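Local coordinates for heme utilization carrier protein (Escherichia coli O157:H7, PDB 6U9J) that probably binds heme in the cytosol and carries it, or a product of its anaerobic breakdown, for heme utilization, at residues 8-16 and 106-114; 23-31 and 120-128. All blocks are in the same frame, centred on the assembly; numbering follows the deposited sequence.

Contact 1 (8-16 and 106-114)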
loop_
_atom_site.group_PDB
_atom_site.type_symbol
_atom_site.label_atom_id
_atom_site.label_comp_id
_atom_site.label_asym_id
_atom_site.label_seq_id
_atom_site.Cartn_x
_atom_site.Cartn_y
_atom_site.Cartn_z
ATOM N N LYS A 8 8.948 20.000 21.534
ATOM C CA LYS A 8 9.008 19.636 22.946
ATOM C C LYS A 8 7.644 19.668 23.635
ATOM O O LYS A 8 7.586 19.394 24.838
ATOM C CB LYS A 8 9.974 20.559 23.695
ATOM C CG LYS A 8 11.372 20.606 23.105
ATOM C CD LYS A 8 12.400 21.189 24.061
ATOM C CE LYS A 8 13.300 20.107 24.634
ATOM N NZ LYS A 8 14.301 20.663 25.586
ATOM N N THR A 9 6.549 19.963 22.917
ATOM C CA THR A 9 5.247 20.119 23.558
ATOM C C THR A 9 4.120 19.415 22.795
ATOM O O THR A 9 2.943 19.752 22.975
ATOM C CB THR A 9 4.935 21.609 23.766
ATOM O OG1 THR A 9 3.934 21.757 24.782
ATOM C CG2 THR A 9 4.500 22.296 22.463
ATOM N N GLU A 10 4.463 18.425 21.961
ATOM C CA GLU A 10 3.538 17.494 21.310
ATOM C C GLU A 10 2.579 18.184 20.344
ATOM O O GLU A 10 1.608 18.821 20.770
ATOM C CB GLU A 10 2.737 16.704 22.354
ATOM C CG GLU A 10 1.971 15.482 21.806
ATOM C CD GLU A 10 2.875 14.375 21.257
ATOM O OE1 GLU A 10 3.133 14.358 20.030
ATOM O OE2 GLU A 10 3.316 13.513 22.055
ATOM N N PRO A 11 2.795 18.049 19.036
ATOM C CA PRO A 11 1.871 18.650 18.065
ATOM C C PRO A 11 0.504 17.982 18.116
ATOM O O PRO A 11 0.358 16.829 18.527
ATOM C CB PRO A 11 2.557 18.412 16.712
ATOM C CG PRO A 11 3.939 17.916 17.025
ATOM C CD PRO A 11 3.898 17.321 18.390
ATOM N N ASP A 12 -0.508 18.729 17.673
ATOM C CA ASP A 12 -1.898 18.308 17.805
ATOM C C ASP A 12 -2.350 17.338 16.718
ATOM O O ASP A 12 -3.521 16.939 16.725
ATOM C CB ASP A 12 -2.821 19.532 17.801
ATOM C CG ASP A 12 -2.303 20.658 18.674
ATOM O OD1 ASP A 12 -1.875 20.381 19.815
ATOM O OD2 ASP A 12 -2.323 21.822 18.219
ATOM N N GLY A 13 -1.474 16.949 15.797
ATOM C CA GLY A 13 -1.853 16.086 14.684
ATOM C C GLY A 13 -0.701 15.247 14.200
ATOM O O GLY A 13 0.151 14.826 14.999
ATOM N N THR A 14 -0.658 14.997 12.895
ATOM C CA THR A 14 0.359 14.129 12.320
ATOM C C THR A 14 1.700 14.852 12.208
ATOM O O THR A 14 1.785 16.080 12.244
ATOM C CB THR A 14 -0.073 13.634 10.943
ATOM O OG1 THR A 14 -0.151 14.750 10.045
ATOM C CG2 THR A 14 -1.428 12.931 11.017
ATOM N N LEU A 15 2.766 14.060 12.057
ATOM C CA LEU A 15 4.105 14.624 11.925
ATOM C C LEU A 15 4.385 15.161 10.524
ATOM O O LEU A 15 5.262 16.017 10.366
ATOM C CB LEU A 15 5.159 13.575 12.293
ATOM C CG LEU A 15 5.143 13.055 13.731
ATOM C CD1 LEU A 15 6.256 12.045 13.931
ATOM C CD2 LEU A 15 5.268 14.210 14.719
ATOM N N GLU A 16 3.668 14.681 9.508
ATOM C CA GLU A 16 3.836 15.239 8.170
ATOM C C GLU A 16 3.339 16.677 8.110
ATOM O O GLU A 16 3.939 17.519 7.430
ATOM C CB GLU A 16 3.103 14.377 7.142
ATOM C CG GLU A 16 3.766 13.033 6.873
ATOM C CD GLU A 16 3.332 11.958 7.861
ATOM O OE1 GLU A 16 3.675 10.776 7.642
ATOM O OE2 GLU A 16 2.641 12.286 8.853
ATOM N N LEU A 106 12.373 4.513 15.324
ATOM C CA LEU A 106 11.385 4.052 16.287
ATOM C C LEU A 106 10.893 5.274 17.043
ATOM O O LEU A 106 11.705 6.052 17.552
ATOM C CB LEU A 106 11.973 3.025 17.258
ATOM C CG LEU A 106 11.959 1.566 16.770
ATOM C CD1 LEU A 106 12.838 1.377 15.546
ATOM C CD2 LEU A 106 12.384 0.610 17.884
ATOM N N ILE A 107 9.574 5.456 17.081
ATOM C CA ILE A 107 8.954 6.658 17.632
ATOM C C ILE A 107 7.905 6.293 18.668
ATOM O O ILE A 107 7.087 5.398 18.455
ATOM C CB ILE A 107 8.304 7.495 16.512
ATOM C CG1 ILE A 107 9.364 7.935 15.504
ATOM C CG2 ILE A 107 7.553 8.708 17.119
ATOM C CD1 ILE A 107 8.786 8.366 14.166
ATOM N N GLU A 108 7.894 7.031 19.780
ATOM C CA GLU A 108 6.795 6.988 20.734
ATOM C C GLU A 108 6.283 8.404 20.921
ATOM O O GLU A 108 7.075 9.326 21.135
ATOM C CB GLU A 108 7.231 6.404 22.078
ATOM C CG GLU A 108 7.673 4.954 21.978
ATOM C CD GLU A 108 8.240 4.440 23.290
ATOM O OE1 GLU A 108 9.480 4.389 23.424
ATOM O OE2 GLU A 108 7.440 4.100 24.188
ATOM N N ARG A 109 4.975 8.580 20.795
ATOM C CA ARG A 109 4.389 9.897 21.039
ATOM C C ARG A 109 2.902 9.737 21.295
ATOM O O ARG A 109 2.335 8.652 21.174
ATOM C CB ARG A 109 4.634 10.836 19.851
ATOM C CG ARG A 109 4.018 10.331 18.554
ATOM C CD ARG A 109 4.279 11.288 17.399
ATOM N NE ARG A 109 3.638 12.582 17.639
ATOM C CZ ARG A 109 2.634 13.084 16.922
ATOM N NH1 ARG A 109 2.127 14.269 17.242
ATOM N NH2 ARG A 109 2.144 12.419 15.884
ATOM N N LYS A 110 2.264 10.837 21.687
ATOM C CA LYS A 110 0.813 10.849 21.724
ATOM C C LYS A 110 0.261 11.421 20.427
ATOM O O LYS A 110 0.775 12.415 19.903
ATOM C CB LYS A 110 0.299 11.654 22.917
ATOM C CG LYS A 110 0.341 10.863 24.216
ATOM C CD LYS A 110 -0.413 11.553 25.318
ATOM C CE LYS A 110 -0.248 10.789 26.615
ATOM N NZ LYS A 110 -1.223 9.674 26.733
ATOM N N PHE A 111 -0.757 10.751 19.887
ATOM C CA PHE A 111 -1.474 11.206 18.701
ATOM C C PHE A 111 -2.923 11.407 19.115
ATOM O O PHE A 111 -3.638 10.430 19.366
ATOM C CB PHE A 111 -1.359 10.204 17.551
ATOM C CG PHE A 111 -2.109 10.618 16.324
ATOM C CD1 PHE A 111 -1.816 11.817 15.691
ATOM C CD2 PHE A 111 -3.110 9.816 15.804
ATOM C CE1 PHE A 111 -2.507 12.207 14.561
ATOM C CE2 PHE A 111 -3.809 10.203 14.674
ATOM C CZ PHE A 111 -3.507 11.399 14.054
ATOM N N MET A 112 -3.339 12.667 19.208
ATOM C CA MET A 112 -4.681 13.002 19.684
ATOM C C MET A 112 -4.984 12.293 21.003
ATOM O O MET A 112 -6.055 11.711 21.193
ATOM C CB MET A 112 -5.724 12.657 18.626
ATOM C CG MET A 112 -5.325 13.107 17.229
ATOM S SD MET A 112 -6.741 13.262 16.135
ATOM C CE MET A 112 -7.268 11.559 16.047
ATOM N N GLY A 113 -4.022 12.323 21.919
ATOM C CA GLY A 113 -4.200 11.769 23.249
ATOM C C GLY A 113 -3.972 10.277 23.355
ATOM O O GLY A 113 -4.016 9.737 24.469
ATOM N N MET A 114 -3.680 9.605 22.242
ATOM C CA MET A 114 -3.477 8.167 22.207
ATOM C C MET A 114 -1.975 7.886 22.248
ATOM O O MET A 114 -1.230 8.409 21.417
ATOM C CB MET A 114 -4.096 7.606 20.930
ATOM C CG MET A 114 -4.621 6.208 20.992
ATOM S SD MET A 114 -5.853 6.085 19.685
ATOM C CE MET A 114 -4.908 6.704 18.293
HETATM O O HOH W 1 -1.423 14.744 18.402
#

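Contact 2 (23-31 and 120-128)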
loop_
_atom_site.group_PDB
_atom_site.type_symbol
_atom_site.label_atom_id
_atom_site.label_comp_id
_atom_site.label_asym_id
_atom_site.label_seq_id
_atom_site.Cartn_x
_atom_site.Cartn_y
_atom_site.Cartn_z
ATOM N N ASN A 23 8.164 23.271 6.231
ATOM C CA ASN A 23 8.836 23.193 4.934
ATOM C C ASN A 23 10.163 22.436 5.034
ATOM O O ASN A 23 11.203 22.875 4.537
ATOM C CB ASN A 23 9.039 24.593 4.345
ATOM C CG ASN A 23 7.729 25.330 4.120
ATOM O OD1 ASN A 23 6.998 25.037 3.174
ATOM N ND2 ASN A 23 7.434 26.300 4.983
ATOM N N THR A 24 10.120 21.282 5.698
ATOM C CA THR A 24 11.284 20.415 5.831
ATOM C C THR A 24 10.821 18.971 5.624
ATOM O O THR A 24 9.681 18.717 5.217
ATOM C CB THR A 24 11.979 20.649 7.182
ATOM O OG1 THR A 24 13.268 20.017 7.181
ATOM C CG2 THR A 24 11.138 20.113 8.335
ATOM N N THR A 25 11.709 18.016 5.892
ATOM C CA THR A 25 11.413 16.605 5.683
ATOM C C THR A 25 10.865 15.959 6.950
ATOM O O THR A 25 11.149 16.393 8.068
ATOM C CB THR A 25 12.659 15.841 5.230
ATOM O OG1 THR A 25 13.579 15.714 6.326
ATOM C CG2 THR A 25 13.342 16.585 4.088
ATOM N N LEU A 26 10.085 14.892 6.753
ATOM C CA LEU A 26 9.595 14.120 7.891
ATOM C C LEU A 26 10.744 13.577 8.733
ATOM O O LEU A 26 10.645 13.521 9.965
ATOM C CB LEU A 26 8.695 12.985 7.415
ATOM C CG LEU A 26 8.115 12.055 8.475
ATOM C CD1 LEU A 26 7.161 12.823 9.394
ATOM C CD2 LEU A 26 7.391 10.892 7.806
ATOM N N LEU A 27 11.842 13.162 8.094
ATOM C CA LEU A 27 12.976 12.670 8.874
ATOM C C LEU A 27 13.518 13.743 9.814
ATOM O O LEU A 27 13.811 13.463 10.982
ATOM C CB LEU A 27 14.088 12.161 7.953
ATOM C CG LEU A 27 15.337 11.651 8.681
ATOM C CD1 LEU A 27 14.989 10.542 9.678
ATOM C CD2 LEU A 27 16.365 11.162 7.677
ATOM N N GLU A 28 13.673 14.973 9.325
ATOM C CA GLU A 28 14.191 16.021 10.199
ATOM C C GLU A 28 13.245 16.294 11.365
ATOM O O GLU A 28 13.700 16.537 12.484
ATOM C CB GLU A 28 14.456 17.302 9.407
ATOM C CG GLU A 28 15.357 18.279 10.154
ATOM C CD GLU A 28 16.769 17.740 10.339
ATOM O OE1 GLU A 28 17.380 18.015 11.395
ATOM O OE2 GLU A 28 17.262 17.034 9.432
ATOM N N VAL A 29 11.933 16.230 11.130
ATOM C CA VAL A 29 10.979 16.354 12.234
ATOM C C VAL A 29 11.170 15.217 13.230
ATOM O O VAL A 29 11.234 15.430 14.445
ATOM C CB VAL A 29 9.540 16.384 11.699
ATOM C CG1 VAL A 29 8.527 16.300 12.854
ATOM C CG2 VAL A 29 9.317 17.627 10.857
ATOM N N VAL A 30 11.270 13.986 12.725
ATOM C CA VAL A 30 11.375 12.839 13.618
ATOM C C VAL A 30 12.637 12.926 14.469
ATOM O O VAL A 30 12.631 12.554 15.647
ATOM C CB VAL A 30 11.311 11.534 12.803
ATOM C CG1 VAL A 30 11.818 10.369 13.627
ATOM C CG2 VAL A 30 9.867 11.286 12.360
ATOM N N ARG A 31 13.742 13.399 13.883
ATOM C CA ARG A 31 14.988 13.529 14.633
ATOM C C ARG A 31 14.837 14.460 15.822
ATOM O O ARG A 31 15.502 14.272 16.846
ATOM C CB ARG A 31 16.096 14.059 13.727
ATOM C CG ARG A 31 16.600 13.081 12.703
ATOM C CD ARG A 31 17.831 13.660 12.032
ATOM N NE ARG A 31 18.304 12.832 10.934
ATOM C CZ ARG A 31 19.095 11.774 11.081
ATOM N NH1 ARG A 31 19.478 11.090 10.014
ATOM N NH2 ARG A 31 19.500 11.404 12.290
ATOM N N LEU A 120 9.169 3.814 11.395
ATOM C CA LEU A 120 9.096 4.505 10.115
ATOM C C LEU A 120 10.316 4.131 9.294
ATOM O O LEU A 120 11.447 4.199 9.789
ATOM C CB LEU A 120 9.044 6.024 10.287
ATOM C CG LEU A 120 7.658 6.657 10.347
ATOM C CD1 LEU A 120 6.811 5.963 11.398
ATOM C CD2 LEU A 120 7.792 8.137 10.657
ATOM N N PHE A 121 10.084 3.754 8.043
ATOM C CA PHE A 121 11.150 3.475 7.092
ATOM C C PHE A 121 11.222 4.647 6.129
ATOM O O PHE A 121 10.211 5.005 5.519
ATOM C CB PHE A 121 10.885 2.175 6.324
ATOM C CG PHE A 121 10.784 0.950 7.198
ATOM C CD1 PHE A 121 9.604 0.659 7.882
ATOM C CD2 PHE A 121 11.856 0.078 7.330
ATOM C CE1 PHE A 121 9.500 -0.462 8.683
ATOM C CE2 PHE A 121 11.766 -1.043 8.116
ATOM C CZ PHE A 121 10.587 -1.323 8.805
ATOM N N PHE A 122 12.401 5.247 5.999
ATOM C CA PHE A 122 12.584 6.455 5.198
ATOM C C PHE A 122 13.340 6.185 3.903
ATOM O O PHE A 122 14.290 5.392 3.875
ATOM C CB PHE A 122 13.367 7.514 5.974
ATOM C CG PHE A 122 12.643 8.056 7.154
ATOM C CD1 PHE A 122 12.766 7.445 8.389
ATOM C CD2 PHE A 122 11.838 9.164 7.022
ATOM C CE1 PHE A 122 12.094 7.947 9.496
ATOM C CE2 PHE A 122 11.160 9.675 8.118
ATOM C CZ PHE A 122 11.292 9.058 9.356
ATOM N N ASN A 123 12.958 6.907 2.850
ATOM C CA ASN A 123 13.720 6.899 1.609
ATOM C C ASN A 123 14.785 7.997 1.657
ATOM O O ASN A 123 14.929 8.717 2.647
ATOM C CB ASN A 123 12.792 7.043 0.396
ATOM C CG ASN A 123 12.004 8.345 0.394
ATOM O OD1 ASN A 123 12.461 9.376 0.878
ATOM N ND2 ASN A 123 10.802 8.295 -0.167
ATOM N N LYS A 124 15.545 8.133 0.572
ATOM C CA LYS A 124 16.645 9.087 0.566
ATOM C C LYS A 124 16.188 10.538 0.540
ATOM O O LYS A 124 17.008 11.425 0.792
ATOM C CB LYS A 124 17.561 8.818 -0.627
ATOM C CG LYS A 124 16.959 9.185 -1.971
ATOM C CD LYS A 124 17.755 8.546 -3.108
ATOM C CE LYS A 124 17.513 9.254 -4.429
ATOM N NZ LYS A 124 16.092 9.177 -4.865
ATOM N N GLU A 125 14.921 10.811 0.230
ATOM C CA GLU A 125 14.398 12.167 0.314
ATOM C C GLU A 125 13.929 12.516 1.718
ATOM O O GLU A 125 13.458 13.637 1.937
ATOM C CB GLU A 125 13.235 12.361 -0.666
ATOM C CG GLU A 125 13.458 11.736 -2.047
ATOM C CD GLU A 125 14.330 12.588 -2.958
ATOM O OE1 GLU A 125 14.402 12.278 -4.168
ATOM O OE2 GLU A 125 14.937 13.567 -2.472
ATOM N N GLY A 126 14.026 11.582 2.662
ATOM C CA GLY A 126 13.589 11.848 4.019
ATOM C C GLY A 126 12.105 11.722 4.257
ATOM O O GLY A 126 11.614 12.198 5.287
ATOM N N SER A 127 11.363 11.114 3.338
ATOM C CA SER A 127 9.953 10.838 3.558
ATOM C C SER A 127 9.761 9.348 3.807
ATOM O O SER A 127 10.671 8.536 3.617
ATOM C CB SER A 127 9.098 11.320 2.375
ATOM O OG SER A 127 9.676 10.985 1.131
ATOM N N ALA A 128 8.554 8.988 4.238
ATOM C CA ALA A 128 8.280 7.625 4.663
ATOM C C ALA A 128 7.947 6.751 3.459
ATOM O O ALA A 128 7.167 7.150 2.587
ATOM C CB ALA A 128 7.129 7.613 5.678
#

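Contact 1 (8-16 and 106-114)
The guanidinium of Arg109 is fixed between two acceptors and a methyl group, and it makes up the tight part of this contact. Side-on, NE and NH1 of Arg109 both reach Glu10 OE1, each at 3.0 Å, in a salt bridge whose carboxylate and guanidinium planes stand 47° apart. End-on, NH1 and NH2 of Arg109 share the carbonyl O of Gly13, which lies in the guanidinium plane and 3.0 Å from NH1. Leu15 closes over one face, its CD2 3.6 Å from Arg109 CZ. With chi3 at -64°, the arginine chain bends to turn its flat end between these partners. The other carboxylate oxygen, Glu10 OE2, accepts from Lys110 N at 2.9 Å, the donor coming from above the carboxylate plane. Two oxygens of one side chain thus hold the end of strand 103-111, just before the type I' turn from Phe111 to Met114 that leads into antiparallel strand 114-122. That hairpin end is met by the loop leading into helix 15-22. The edge of the Phe111 ring faces the Gly13-Thr14 peptide, CE1 lying 3.6 Å from Gly13 C. Toward solvent the fit becomes looser. Exposed Met112 comes no nearer than 4.3 Å, from its CG to Asp12 O. Here a water bridges the backbones, donating to Pro11 O and accepting from Met112 N, and the Lys110 amine turns outward to a salt bridge with Asp115.

Contact 2 (23-31 and 120-128)
Leu27 lies over one face of the Phe122 ring, and Leu26 and Val30 meet the same ring at its edge. The face contact is a CH-pi interaction: Leu27 CD1 sits 3.9 Å from the centroid of the Phe122 ring and only 10° off the ring normal, so the methyl is almost centred. Leu27 CB rests over the same face, 3.8 Å from Phe122 CE2. At the edge, Leu26 CG approaches Phe122 CE2 to 3.9 Å, with the two side chains crossing at about a right angle, and Val30 CG2 comes to Phe122 CZ. CG of Leu26 is directed opposite its own backbone N (chi1 179°), and from there CD2, still beside the ring, also meets Ala128 CB and Leu120 CD2. Val30 CG2 also touches Leu120 CD2, at 4.1 Å, extending the apolar surface along the strand.

A single hydrogen bond joins the backbones: Leu27 N donates to Gly126 O at 3.0 Å, in the carbonyl plane. It serves a first-turn amide of helix 26-31, while Thr25 OG1, the N-cap, accepts from Glu28 N at 3.1 Å. Gly126 has positive phi and lies directly against Thr25 and Leu27. Asn123 OD1 accepts from Ser127 N across the turn, the donor lying above the amide's carbonyl plane. Helix 26-31 crosses strand 120-122 at -134°, its axis 10.4 Å away, an arrangement typical of a short amphipathic helix packed on the face of an antiparallel sheet, with its N-terminal turn fastened to a beta hairpin loop.

Contacts 1 and 2 lie with their centres about 15 Å apart and join the loop leading into helix 15-22, and helix 26-31, to neighbouring strands, 103-111 and 114-122, of the six-stranded antiparallel sheet. Their apolar ends meet directly. Ile107 CD1 of contact 1 is 3.6 Å from Val30 CG2 of contact 2 and 3.7 Å from Leu120 CD2, so one methyl bridges helix and strand. From the helix side, Leu15 CB lies 3.6 Å from Leu26 CD1. The buried layer is therefore continuous, with the arginine cluster of contact 1 beside one hairpin turn and the 123-126 turn of contact 2 at the other end of strand 114-122.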